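Local coordinates for DNA mismatch repair protein MutS (Thermus aquaticus, PDB 1EWQ), which binds mismatched DNA and has a weak ATPase activity, taking part in DNA mismatch repair, possibly at the mismatch-recognition step, at residues 458-461 with 462-466; 703-706 with 707-710; 324-327 with 328-331; 179-182 with 183-186. All coordinates share one frame; numbering follows the deposited sequence.

Interaction 1: residues 458-461 with 462-466; sequences ERVP and KEYRP
Y464 folds back over P461 and V460 at the end of a type I beta turn, P461 to Y464, and its CB and ring carbons meet one or the other. Its CB lies 3.5 Å from V460 CG1 and equally near the carbonyl O of P461. With CG anti to its own carbonyl carbon (chi1 -80°), the ring is set over the P461 ring and beside V460. On the V460 side, CD2 approaches CG1 of that valine at 3.4 Å, an oblique meeting. The other flank, CD1 and CE1, lies against the proline: P461 CG stands over one ring face, 3.5 Å from the centroid, in a CH-pi contact displaced toward the rim. CZ still lies near P461 CG and CD, while OH goes on to a hydrogen bond with E429. Without the ring and hydroxyl, as with an alanine here, P461 would probably lose its CH-pi partner and E429 a hydrogen bond. The backbone closes the turn by Y464 N to P461 O at 3.2 Å, and a water donates to both P461 O and Y464 O. The turn leads into strand 465-469 of a four-stranded antiparallel sheet in MutS domain III; Y464 meets the ring of Y476 on strand 473-477, and with P461 it touches T433 of helix 406-433.

Interaction 2: residues 703-706 with 707-710; sequences LGLP and RLKN
L708 closes a type I beta turn that starts at L705, and the turn delivers the chain into strand 708-716 of the P-loop NTPase-like domain V. The two leucines at its ends point their CB atoms at each other and then cross at a slant: CB to CB is 3.7 Å, whereas L705 CD1 and L708 CD1 are 4.2 Å apart. L708 carries its CG anti to the backbone N (chi1 -178°), which sends CD1 back past L705 as far as L703, where it meets CB at 3.7 Å. One methyl thus touches two leucines that flank G704, the centre of an inverse gamma turn whose L705 N to L703 O bond is weak. P706 and R707 occupy the corner of the beta turn, and their side chains lead away from the leucine cluster. The P706 ring lies beside the amide N of R707, and the arginine chain bends at chi3 before its NH2 donates to the carbonyl O of H685 on helix 670-687. L705 and P706 also touch H685, while L705 and L708 pack on L578 of the neighbouring parallel strand 578-582, so the turn spans helix and sheet. Its backbone bond, L708 N to L705 O, is 3.3 Å long with an N-H...O angle of 158°.

Interaction 3: residues 324-327 with 328-331; sequences RLLY and RLAD
The ring of Y327 meets the amide N of R328 obliquely, with CG and CD2 each 3.9 Å from that nitrogen. The ring reaches this place because CG is anti to the backbone N of Y327 (chi1 -176°), beside the carbonyl carbon, and the next peptide therefore runs close to the ring's base. The second flat group, the guanidinium of R328, is carried off by a chain bent at chi3; it is the aliphatic base of the arginine that stays near the turn, its CB 3.6 Å from Y327 C, and the side chain as a whole touches I358 of helix 346-366. Between them the backbone makes a type I beta turn from L326 to L329, by which the chain leaves helix 316-326 in a helical part of MutS domain III. Two successive amides are held there: R328 N bonds to L325 O at 3.2 Å, and L329 N bonds to L326 O at 2.7 Å, the second being the straighter at 163°. On the side of helix 514-540, L326 and L329 cross at a slant through their CD2 methyls, 4.1 Å apart; L326 touches D528 of that helix and L329 touches L524. L329 CB also lies 3.2 Å from L326 O. Two residues on, D331 N-caps helix 332-340 and forms a salt bridge with R286.

Interaction 4: residues 179-182 with 183-186; sequences LLAP and ELLE
L180 and L185 meet where strand 177-180 gives way to helix 182-186, a strand-to-helix junction in MutS domain II. On this inner side the packing is close. L180 CB and CD1 both lie 3.7 Å from L185 CD2, the two side chains crossing; L184, beside them, brings CD1 to 4.2 Å from both A181 CB and L180 CD2. Helix 188-197 covers this flank through F190, which touches L180 and L184. A181 sits at the N-cap position, and its carbonyl O grips two amides: L185 N at 3.1 Å, nearly along the C=O axis, and L184 N at 2.9 Å from above the carbonyl plane, at a more bent 130°. The other side faces solvent: E186 is exposed and touches the carbonyl of P182 through its CG and OE2, while that carbonyl takes the E186 amide in the next helical bond, at 2.8 Å. E183, only partly exposed, bends at chi2 (98°) and doubles back beside the P182 ring in a strained conformer that brings OE1 against the A181 methyl. That carboxylate has polar partners beyond the turn, a salt bridge from OE1 to R219 and a hydrogen bond from OE2 to T139. Shortened to an alanine, this position is likely to leave R219 without its anionic mate and T139 without an acceptor. The R219 salt bridge, and perhaps a modest effect of the helix N terminus, would favour the charged carboxylate.

From the N terminus, interaction 4 comes first, turning a strand of the domain II sheet into a short helix. Interaction 3 follows at the end of helix 316-326, turning the chain toward helix 332-340. Interaction 1 also belongs to MutS domain III but lies far off, about 63 Å from interaction 3 between centres, where the loop after strand 449-453 closes into strand 465-469. Interaction 2 comes last, joining helix 698-701 to strand 708-716 in domain V, its centre about 111 Å from that of interaction 1 and across the chain's centre. Each closes over adjoining residues, so the four run in series with none nested or crossed, and none touches another.

Interaction 1: residues 458-461 with 462-466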
ATOM      1  N   GLU C 458      63.943  -7.910  16.721  1.00 30.14           N
ATOM      2  CA  GLU C 458      65.337  -7.585  17.060  1.00 30.93           C
ATOM      3  C   GLU C 458      66.226  -7.757  15.829  1.00 31.21           C
ATOM      4  O   GLU C 458      67.443  -7.595  15.892  1.00 30.99           O
ATOM      5  CB  GLU C 458      65.855  -8.503  18.187  1.00 30.92           C
ATOM      6  CG  GLU C 458      64.852  -8.812  19.298  1.00 31.40           C
ATOM      7  CD  GLU C 458      65.477  -9.576  20.462  1.00 31.72           C
ATOM      8  OE1 GLU C 458      64.749 -10.258  21.204  1.00 32.17           O
ATOM      9  OE2 GLU C 458      66.702  -9.486  20.650  1.00 32.58           O
ATOM     10  N   ARG C 459      65.592  -8.072  14.708  1.00 31.85           N
ATOM     11  CA  ARG C 459      66.282  -8.309  13.450  1.00 33.10           C
ATOM     12  C   ARG C 459      66.125  -7.117  12.481  1.00 33.82           C
ATOM     13  O   ARG C 459      66.753  -7.068  11.420  1.00 34.07           O
ATOM     14  CB  ARG C 459      65.698  -9.589  12.849  1.00 33.29           C
ATOM     15  CG  ARG C 459      66.691 -10.577  12.312  1.00 33.67           C
ATOM     16  CD  ARG C 459      67.778 -10.990  13.303  1.00 33.08           C
ATOM     17  NE  ARG C 459      68.940 -11.402  12.523  1.00 33.26           N
ATOM     18  CZ  ARG C 459      70.167 -11.577  12.997  1.00 33.81           C
ATOM     19  NH1 ARG C 459      70.433 -11.390  14.281  1.00 33.43           N
ATOM     20  NH2 ARG C 459      71.145 -11.903  12.163  1.00 34.39           N
ATOM     21  N   VAL C 460      65.293  -6.152  12.864  1.00 34.45           N
ATOM     22  CA  VAL C 460      65.019  -4.967  12.041  1.00 35.06           C
ATOM     23  C   VAL C 460      66.203  -4.001  11.926  1.00 35.50           C
ATOM     24  O   VAL C 460      66.777  -3.585  12.930  1.00 35.38           O
ATOM     25  CB  VAL C 460      63.808  -4.194  12.607  1.00 34.79           C
ATOM     26  CG1 VAL C 460      63.566  -2.936  11.799  1.00 34.94           C
ATOM     27  CG2 VAL C 460      62.577  -5.080  12.605  1.00 34.93           C
ATOM     28  N   PRO C 461      66.583  -3.624  10.694  1.00 36.08           N
ATOM     29  CA  PRO C 461      67.713  -2.699  10.561  1.00 36.71           C
ATOM     30  C   PRO C 461      67.427  -1.330  11.177  1.00 37.24           C
ATOM     31  O   PRO C 461      66.269  -0.902  11.273  1.00 37.02           O
ATOM     32  CB  PRO C 461      67.951  -2.645   9.050  1.00 36.39           C
ATOM     33  CG  PRO C 461      66.613  -2.944   8.480  1.00 36.49           C
ATOM     34  CD  PRO C 461      66.076  -4.033   9.374  1.00 36.16           C
ATOM     35  N   LYS C 462      68.497  -0.660  11.601  1.00 37.86           N
ATOM     36  CA  LYS C 462      68.416   0.652  12.240  1.00 38.67           C
ATOM     37  C   LYS C 462      67.750   1.722  11.374  1.00 38.71           C
ATOM     38  O   LYS C 462      67.159   2.667  11.899  1.00 38.24           O
ATOM     39  CB  LYS C 462      69.823   1.133  12.621  1.00 39.53           C
ATOM     40  CG  LYS C 462      70.719   0.099  13.315  1.00 40.91           C
ATOM     41  CD  LYS C 462      70.203  -0.338  14.697  1.00 41.66           C
ATOM     42  CE  LYS C 462      69.246  -1.530  14.604  1.00 42.36           C
ATOM     43  NZ  LYS C 462      68.991  -2.183  15.936  1.00 42.30           N
ATOM     44  N   GLU C 463      67.856   1.574  10.055  1.00 39.02           N
ATOM     45  CA  GLU C 463      67.277   2.535   9.109  1.00 39.59           C
ATOM     46  C   GLU C 463      65.751   2.554   9.116  1.00 39.08           C
ATOM     47  O   GLU C 463      65.138   3.583   8.833  1.00 39.10           O
ATOM     48  CB  GLU C 463      67.745   2.236   7.677  1.00 40.44           C
ATOM     49  CG  GLU C 463      69.247   2.300   7.465  1.00 41.97           C
ATOM     50  CD  GLU C 463      70.014   1.301   8.322  1.00 42.93           C
ATOM     51  OE1 GLU C 463      69.654   0.100   8.321  1.00 43.26           O
ATOM     52  OE2 GLU C 463      70.984   1.722   8.994  1.00 43.73           O
ATOM     53  N   TYR C 464      65.139   1.413   9.418  1.00 38.73           N
ATOM     54  CA  TYR C 464      63.684   1.325   9.441  1.00 38.14           C
ATOM     55  C   TYR C 464      63.098   2.316  10.429  1.00 38.29           C
ATOM     56  O   TYR C 464      63.484   2.339  11.595  1.00 38.35           O
ATOM     57  CB  TYR C 464      63.243  -0.097   9.801  1.00 37.29           C
ATOM     58  CG  TYR C 464      63.308  -1.064   8.644  1.00 36.17           C
ATOM     59  CD1 TYR C 464      64.213  -0.871   7.603  1.00 35.85           C
ATOM     60  CD2 TYR C 464      62.493  -2.195   8.609  1.00 35.74           C
ATOM     61  CE1 TYR C 464      64.312  -1.781   6.554  1.00 35.47           C
ATOM     62  CE2 TYR C 464      62.584  -3.117   7.567  1.00 35.15           C
ATOM     63  CZ  TYR C 464      63.497  -2.902   6.542  1.00 35.41           C
ATOM     64  OH  TYR C 464      63.613  -3.804   5.513  1.00 34.59           O
ATOM     65  N   ARG C 465      62.181   3.148   9.948  1.00 38.18           N
ATOM     66  CA  ARG C 465      61.529   4.130  10.798  1.00 38.20           C
ATOM     67  C   ARG C 465      60.142   3.590  11.153  1.00 37.72           C
ATOM     68  O   ARG C 465      59.303   3.379  10.280  1.00 37.39           O
ATOM     69  CB  ARG C 465      61.419   5.481  10.070  1.00 39.20           C
ATOM     70  CG  ARG C 465      60.794   6.612  10.897  1.00 40.42           C
ATOM     71  CD  ARG C 465      59.445   7.073  10.308  1.00 41.64           C
ATOM     72  NE  ARG C 465      59.600   7.853   9.076  1.00 42.41           N
ATOM     73  CZ  ARG C 465      58.608   8.168   8.238  1.00 43.00           C
ATOM     74  NH1 ARG C 465      57.362   7.772   8.482  1.00 42.85           N
ATOM     75  NH2 ARG C 465      58.866   8.886   7.144  1.00 43.21           N
ATOM     76  N   PRO C 466      59.906   3.332  12.448  1.00 37.47           N
ATOM     77  CA  PRO C 466      58.637   2.814  12.968  1.00 37.21           C
ATOM     78  C   PRO C 466      57.493   3.675  12.460  1.00 37.25           C
ATOM     79  O   PRO C 466      57.585   4.899  12.483  1.00 36.91           O
ATOM     80  CB  PRO C 466      58.811   2.930  14.481  1.00 37.31           C
ATOM     81  CG  PRO C 466      60.297   2.736  14.658  1.00 37.25           C
ATOM     82  CD  PRO C 466      60.861   3.577  13.542  1.00 37.16           C
TER
HETATM   83  O   HOH W   1      64.652   0.349  12.988  1.00 41.99           O

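Interaction 2: residues 703-706 with 707-710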
ATOM      1  N   LEU C 703     -40.663  -0.739 -29.156  1.00 34.28           N
ATOM      2  CA  LEU C 703     -40.891   0.640 -29.574  1.00 34.38           C
ATOM      3  C   LEU C 703     -41.090   0.744 -31.087  1.00 34.91           C
ATOM      4  O   LEU C 703     -40.675  -0.139 -31.842  1.00 35.26           O
ATOM      5  CB  LEU C 703     -39.722   1.520 -29.133  1.00 34.01           C
ATOM      6  CG  LEU C 703     -39.500   1.541 -27.621  1.00 33.83           C
ATOM      7  CD1 LEU C 703     -38.279   2.388 -27.284  1.00 33.73           C
ATOM      8  CD2 LEU C 703     -40.742   2.087 -26.944  1.00 33.60           C
ATOM      9  N   GLY C 704     -41.740   1.819 -31.526  1.00 35.10           N
ATOM     10  CA  GLY C 704     -41.973   2.016 -32.948  1.00 35.24           C
ATOM     11  C   GLY C 704     -40.856   2.839 -33.570  1.00 35.31           C
ATOM     12  O   GLY C 704     -41.076   3.977 -34.016  1.00 35.40           O
ATOM     13  N   LEU C 705     -39.652   2.262 -33.579  1.00 34.69           N
ATOM     14  CA  LEU C 705     -38.475   2.917 -34.132  1.00 33.68           C
ATOM     15  C   LEU C 705     -37.964   2.085 -35.301  1.00 33.20           C
ATOM     16  O   LEU C 705     -37.727   0.885 -35.170  1.00 32.90           O
ATOM     17  CB  LEU C 705     -37.407   3.071 -33.045  1.00 33.70           C
ATOM     18  CG  LEU C 705     -37.885   3.867 -31.820  1.00 33.61           C
ATOM     19  CD1 LEU C 705     -36.796   3.923 -30.770  1.00 33.28           C
ATOM     20  CD2 LEU C 705     -38.277   5.280 -32.245  1.00 33.83           C
ATOM     21  N   PRO C 706     -37.804   2.719 -36.474  1.00 32.71           N
ATOM     22  CA  PRO C 706     -37.331   2.066 -37.697  1.00 32.27           C
ATOM     23  C   PRO C 706     -35.947   1.435 -37.651  1.00 31.77           C
ATOM     24  O   PRO C 706     -35.704   0.427 -38.311  1.00 31.29           O
ATOM     25  CB  PRO C 706     -37.432   3.171 -38.741  1.00 32.02           C
ATOM     26  CG  PRO C 706     -37.251   4.406 -37.945  1.00 32.60           C
ATOM     27  CD  PRO C 706     -38.084   4.142 -36.723  1.00 32.38           C
ATOM     28  N   ARG C 707     -35.042   2.022 -36.879  1.00 31.34           N
ATOM     29  CA  ARG C 707     -33.692   1.490 -36.790  1.00 30.85           C
ATOM     30  C   ARG C 707     -33.432   0.775 -35.464  1.00 30.73           C
ATOM     31  O   ARG C 707     -32.285   0.617 -35.048  1.00 30.39           O
ATOM     32  CB  ARG C 707     -32.672   2.608 -37.006  1.00 30.69           C
ATOM     33  CG  ARG C 707     -32.703   3.231 -38.400  1.00 30.89           C
ATOM     34  CD  ARG C 707     -31.659   4.340 -38.525  1.00 31.69           C
ATOM     35  NE  ARG C 707     -31.903   5.449 -37.594  1.00 32.25           N
ATOM     36  CZ  ARG C 707     -32.772   6.435 -37.807  1.00 32.75           C
ATOM     37  NH1 ARG C 707     -33.492   6.478 -38.929  1.00 33.26           N
ATOM     38  NH2 ARG C 707     -32.932   7.380 -36.891  1.00 32.70           N
ATOM     39  N   LEU C 708     -34.502   0.343 -34.802  1.00 30.78           N
ATOM     40  CA  LEU C 708     -34.360  -0.377 -33.548  1.00 30.95           C
ATOM     41  C   LEU C 708     -34.212  -1.854 -33.873  1.00 31.24           C
ATOM     42  O   LEU C 708     -35.016  -2.416 -34.617  1.00 31.63           O
ATOM     43  CB  LEU C 708     -35.583  -0.160 -32.649  1.00 31.05           C
ATOM     44  CG  LEU C 708     -35.599  -0.804 -31.252  1.00 31.72           C
ATOM     45  CD1 LEU C 708     -36.744  -0.220 -30.420  1.00 31.95           C
ATOM     46  CD2 LEU C 708     -35.773  -2.303 -31.369  1.00 31.72           C
ATOM     47  N   LYS C 709     -33.172  -2.478 -33.329  1.00 31.35           N
ATOM     48  CA  LYS C 709     -32.936  -3.897 -33.548  1.00 31.60           C
ATOM     49  C   LYS C 709     -32.870  -4.641 -32.212  1.00 31.21           C
ATOM     50  O   LYS C 709     -32.307  -4.145 -31.235  1.00 31.35           O
ATOM     51  CB  LYS C 709     -31.634  -4.123 -34.324  1.00 32.05           C
ATOM     52  CG  LYS C 709     -31.361  -5.588 -34.592  1.00 33.47           C
ATOM     53  CD  LYS C 709     -29.960  -5.834 -35.165  1.00 34.62           C
ATOM     54  CE  LYS C 709     -29.821  -5.303 -36.581  1.00 35.34           C
ATOM     55  NZ  LYS C 709     -28.464  -5.584 -37.105  1.00 35.46           N
ATOM     56  N   ASN C 710     -33.446  -5.836 -32.179  1.00 30.48           N
ATOM     57  CA  ASN C 710     -33.446  -6.645 -30.977  1.00 29.84           C
ATOM     58  C   ASN C 710     -32.504  -7.847 -31.025  1.00 29.59           C
ATOM     59  O   ASN C 710     -32.415  -8.557 -32.026  1.00 29.40           O
ATOM     60  CB  ASN C 710     -34.869  -7.127 -30.669  1.00 29.41           C
ATOM     61  CG  ASN C 710     -35.695  -6.073 -29.955  1.00 29.15           C
ATOM     62  OD1 ASN C 710     -35.336  -5.628 -28.863  1.00 29.22           O
ATOM     63  ND2 ASN C 710     -36.804  -5.669 -30.565  1.00 28.22           N
TER

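Interaction 3: residues 324-327 with 328-331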
ATOM      1  N   ARG C 324      14.238  -9.878 -32.168  1.00 28.98           N
ATOM      2  CA  ARG C 324      15.405 -10.421 -31.477  1.00 29.49           C
ATOM      3  C   ARG C 324      16.413  -9.289 -31.301  1.00 29.37           C
ATOM      4  O   ARG C 324      16.942  -9.071 -30.210  1.00 29.20           O
ATOM      5  CB  ARG C 324      16.056 -11.532 -32.322  1.00 30.76           C
ATOM      6  CG  ARG C 324      16.295 -12.845 -31.597  1.00 32.14           C
ATOM      7  CD  ARG C 324      17.316 -13.714 -32.347  1.00 33.28           C
ATOM      8  NE  ARG C 324      16.940 -13.918 -33.743  1.00 34.20           N
ATOM      9  CZ  ARG C 324      15.865 -14.594 -34.144  1.00 34.75           C
ATOM     10  NH1 ARG C 324      15.048 -15.151 -33.256  1.00 34.87           N
ATOM     11  NH2 ARG C 324      15.589 -14.690 -35.440  1.00 35.10           N
ATOM     12  N   LEU C 325      16.672  -8.567 -32.390  1.00 29.15           N
ATOM     13  CA  LEU C 325      17.634  -7.467 -32.362  1.00 29.28           C
ATOM     14  C   LEU C 325      17.179  -6.305 -31.483  1.00 29.39           C
ATOM     15  O   LEU C 325      17.980  -5.767 -30.713  1.00 29.10           O
ATOM     16  CB  LEU C 325      17.933  -6.982 -33.791  1.00 28.67           C
ATOM     17  CG  LEU C 325      18.754  -7.990 -34.619  1.00 28.95           C
ATOM     18  CD1 LEU C 325      18.733  -7.622 -36.093  1.00 28.80           C
ATOM     19  CD2 LEU C 325      20.193  -8.043 -34.087  1.00 28.54           C
ATOM     20  N   LEU C 326      15.903  -5.931 -31.587  1.00 29.31           N
ATOM     21  CA  LEU C 326      15.360  -4.832 -30.790  1.00 30.06           C
ATOM     22  C   LEU C 326      15.472  -5.096 -29.292  1.00 30.66           C
ATOM     23  O   LEU C 326      15.665  -4.178 -28.505  1.00 31.09           O
ATOM     24  CB  LEU C 326      13.894  -4.590 -31.140  1.00 29.58           C
ATOM     25  CG  LEU C 326      13.616  -4.017 -32.524  1.00 29.75           C
ATOM     26  CD1 LEU C 326      12.105  -3.871 -32.712  1.00 29.71           C
ATOM     27  CD2 LEU C 326      14.332  -2.671 -32.675  1.00 29.26           C
ATOM     28  N   TYR C 327      15.348  -6.361 -28.909  1.00 31.15           N
ATOM     29  CA  TYR C 327      15.434  -6.756 -27.511  1.00 31.70           C
ATOM     30  C   TYR C 327      16.639  -6.134 -26.812  1.00 31.74           C
ATOM     31  O   TYR C 327      16.580  -5.811 -25.631  1.00 31.68           O
ATOM     32  CB  TYR C 327      15.522  -8.281 -27.413  1.00 32.02           C
ATOM     33  CG  TYR C 327      15.531  -8.823 -26.000  1.00 32.31           C
ATOM     34  CD1 TYR C 327      14.339  -9.063 -25.310  1.00 32.58           C
ATOM     35  CD2 TYR C 327      16.729  -9.088 -25.351  1.00 32.57           C
ATOM     36  CE1 TYR C 327      14.347  -9.555 -24.006  1.00 32.77           C
ATOM     37  CE2 TYR C 327      16.749  -9.576 -24.049  1.00 33.40           C
ATOM     38  CZ  TYR C 327      15.555  -9.809 -23.384  1.00 33.33           C
ATOM     39  OH  TYR C 327      15.593 -10.306 -22.102  1.00 33.86           O
ATOM     40  N   ARG C 328      17.735  -5.966 -27.542  1.00 32.05           N
ATOM     41  CA  ARG C 328      18.937  -5.396 -26.945  1.00 32.34           C
ATOM     42  C   ARG C 328      19.074  -3.897 -27.183  1.00 31.99           C
ATOM     43  O   ARG C 328      20.102  -3.317 -26.844  1.00 32.48           O
ATOM     44  CB  ARG C 328      20.191  -6.103 -27.482  1.00 33.15           C
ATOM     45  CG  ARG C 328      20.359  -7.561 -27.037  1.00 34.17           C
ATOM     46  CD  ARG C 328      21.562  -8.212 -27.719  1.00 35.55           C
ATOM     47  NE  ARG C 328      22.855  -7.677 -27.272  1.00 36.66           N
ATOM     48  CZ  ARG C 328      23.536  -8.127 -26.218  1.00 37.61           C
ATOM     49  NH1 ARG C 328      23.055  -9.132 -25.487  1.00 37.94           N
ATOM     50  NH2 ARG C 328      24.700  -7.573 -25.885  1.00 38.03           N
ATOM     51  N   LEU C 329      18.047  -3.262 -27.743  1.00 31.19           N
ATOM     52  CA  LEU C 329      18.132  -1.828 -28.027  1.00 30.89           C
ATOM     53  C   LEU C 329      17.780  -0.923 -26.840  1.00 30.21           C
ATOM     54  O   LEU C 329      16.672  -0.972 -26.306  1.00 30.49           O
ATOM     55  CB  LEU C 329      17.230  -1.471 -29.210  1.00 30.98           C
ATOM     56  CG  LEU C 329      17.569  -0.157 -29.907  1.00 31.39           C
ATOM     57  CD1 LEU C 329      18.857  -0.341 -30.686  1.00 31.41           C
ATOM     58  CD2 LEU C 329      16.440   0.267 -30.836  1.00 31.28           C
ATOM     59  N   ALA C 330      18.726  -0.091 -26.425  1.00 29.45           N
ATOM     60  CA  ALA C 330      18.464   0.826 -25.323  1.00 28.47           C
ATOM     61  C   ALA C 330      17.501   1.921 -25.817  1.00 27.63           C
ATOM     62  O   ALA C 330      17.169   1.972 -27.004  1.00 27.49           O
ATOM     63  CB  ALA C 330      19.772   1.444 -24.835  1.00 28.30           C
ATOM     64  N   ASP C 331      17.047   2.771 -24.899  1.00 26.83           N
ATOM     65  CA  ASP C 331      16.132   3.882 -25.198  1.00 25.95           C
ATOM     66  C   ASP C 331      16.972   5.050 -25.753  1.00 25.84           C
ATOM     67  O   ASP C 331      17.462   5.889 -24.990  1.00 25.23           O
ATOM     68  CB  ASP C 331      15.433   4.314 -23.896  1.00 25.72           C
ATOM     69  CG  ASP C 331      14.375   5.397 -24.110  1.00 25.60           C
ATOM     70  OD1 ASP C 331      14.476   6.163 -25.095  1.00 24.86           O
ATOM     71  OD2 ASP C 331      13.452   5.485 -23.272  1.00 25.11           O
TER

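Interaction 4: residues 179-182 with 183-186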
ATOM      1  N   LEU C 179       0.466  21.317 -12.700  1.00 28.06           N
ATOM      2  CA  LEU C 179       0.664  22.711 -12.313  1.00 28.90           C
ATOM      3  C   LEU C 179      -0.631  23.459 -12.647  1.00 29.24           C
ATOM      4  O   LEU C 179      -1.013  23.541 -13.815  1.00 29.72           O
ATOM      5  CB  LEU C 179       1.808  23.348 -13.111  1.00 28.32           C
ATOM      6  CG  LEU C 179       3.149  22.627 -13.236  1.00 28.42           C
ATOM      7  CD1 LEU C 179       4.069  23.463 -14.106  1.00 27.96           C
ATOM      8  CD2 LEU C 179       3.772  22.402 -11.865  1.00 28.14           C
ATOM      9  N   LEU C 180      -1.304  23.997 -11.637  1.00 29.81           N
ATOM     10  CA  LEU C 180      -2.550  24.728 -11.867  1.00 30.78           C
ATOM     11  C   LEU C 180      -2.323  26.236 -11.841  1.00 31.32           C
ATOM     12  O   LEU C 180      -1.538  26.741 -11.037  1.00 31.57           O
ATOM     13  CB  LEU C 180      -3.601  24.348 -10.813  1.00 30.55           C
ATOM     14  CG  LEU C 180      -4.097  22.894 -10.736  1.00 30.86           C
ATOM     15  CD1 LEU C 180      -4.890  22.694  -9.446  1.00 30.83           C
ATOM     16  CD2 LEU C 180      -4.954  22.556 -11.955  1.00 30.35           C
ATOM     17  N   ALA C 181      -3.005  26.942 -12.736  1.00 31.93           N
ATOM     18  CA  ALA C 181      -2.913  28.396 -12.822  1.00 33.20           C
ATOM     19  C   ALA C 181      -3.330  29.002 -11.483  1.00 33.79           C
ATOM     20  O   ALA C 181      -4.146  28.431 -10.765  1.00 33.64           O
ATOM     21  CB  ALA C 181      -3.830  28.907 -13.927  1.00 32.84           C
ATOM     22  N   PRO C 182      -2.772  30.170 -11.134  1.00 34.69           N
ATOM     23  CA  PRO C 182      -3.106  30.833  -9.870  1.00 35.41           C
ATOM     24  C   PRO C 182      -4.619  30.931  -9.655  1.00 36.11           C
ATOM     25  O   PRO C 182      -5.119  30.646  -8.567  1.00 36.01           O
ATOM     26  CB  PRO C 182      -2.454  32.205 -10.025  1.00 35.39           C
ATOM     27  CG  PRO C 182      -1.271  31.915 -10.907  1.00 35.10           C
ATOM     28  CD  PRO C 182      -1.864  31.006 -11.940  1.00 34.70           C
ATOM     29  N   GLU C 183      -5.338  31.326 -10.702  1.00 37.15           N
ATOM     30  CA  GLU C 183      -6.794  31.464 -10.638  1.00 38.40           C
ATOM     31  C   GLU C 183      -7.505  30.180 -10.224  1.00 39.05           C
ATOM     32  O   GLU C 183      -8.521  30.226  -9.534  1.00 39.46           O
ATOM     33  CB  GLU C 183      -7.359  31.892 -11.998  1.00 38.51           C
ATOM     34  CG  GLU C 183      -6.384  32.622 -12.876  1.00 39.17           C
ATOM     35  CD  GLU C 183      -5.734  31.726 -13.901  1.00 39.19           C
ATOM     36  OE1 GLU C 183      -4.517  31.870 -14.107  1.00 39.51           O
ATOM     37  OE2 GLU C 183      -6.434  30.896 -14.516  1.00 39.35           O
ATOM     38  N   LEU C 184      -6.982  29.038 -10.660  1.00 39.88           N
ATOM     39  CA  LEU C 184      -7.596  27.750 -10.344  1.00 40.60           C
ATOM     40  C   LEU C 184      -7.297  27.368  -8.906  1.00 41.15           C
ATOM     41  O   LEU C 184      -8.124  26.758  -8.226  1.00 41.04           O
ATOM     42  CB  LEU C 184      -7.086  26.679 -11.314  1.00 40.39           C
ATOM     43  CG  LEU C 184      -7.357  27.004 -12.791  1.00 40.20           C
ATOM     44  CD1 LEU C 184      -6.736  25.942 -13.687  1.00 40.05           C
ATOM     45  CD2 LEU C 184      -8.856  27.100 -13.024  1.00 40.00           C
ATOM     46  N   LEU C 185      -6.109  27.729  -8.445  1.00 41.94           N
ATOM     47  CA  LEU C 185      -5.731  27.450  -7.067  1.00 42.83           C
ATOM     48  C   LEU C 185      -6.568  28.364  -6.165  1.00 43.64           C
ATOM     49  O   LEU C 185      -6.944  27.973  -5.064  1.00 43.72           O
ATOM     50  CB  LEU C 185      -4.234  27.705  -6.863  1.00 42.49           C
ATOM     51  CG  LEU C 185      -3.290  26.800  -7.669  1.00 42.57           C
ATOM     52  CD1 LEU C 185      -1.837  27.232  -7.464  1.00 42.10           C
ATOM     53  CD2 LEU C 185      -3.489  25.341  -7.240  1.00 42.20           C
ATOM     54  N   GLU C 186      -6.867  29.570  -6.650  1.00 44.60           N
ATOM     55  CA  GLU C 186      -7.682  30.549  -5.911  1.00 45.91           C
ATOM     56  C   GLU C 186      -9.128  30.055  -5.808  1.00 46.37           C
ATOM     57  O   GLU C 186      -9.779  30.204  -4.772  1.00 46.57           O
ATOM     58  CB  GLU C 186      -7.715  31.907  -6.632  1.00 46.15           C
ATOM     59  CG  GLU C 186      -6.408  32.699  -6.711  1.00 46.93           C
ATOM     60  CD  GLU C 186      -6.516  33.880  -7.693  1.00 47.44           C
ATOM     61  OE1 GLU C 186      -7.493  34.660  -7.590  1.00 47.87           O
ATOM     62  OE2 GLU C 186      -5.635  34.028  -8.569  1.00 47.25           O
TER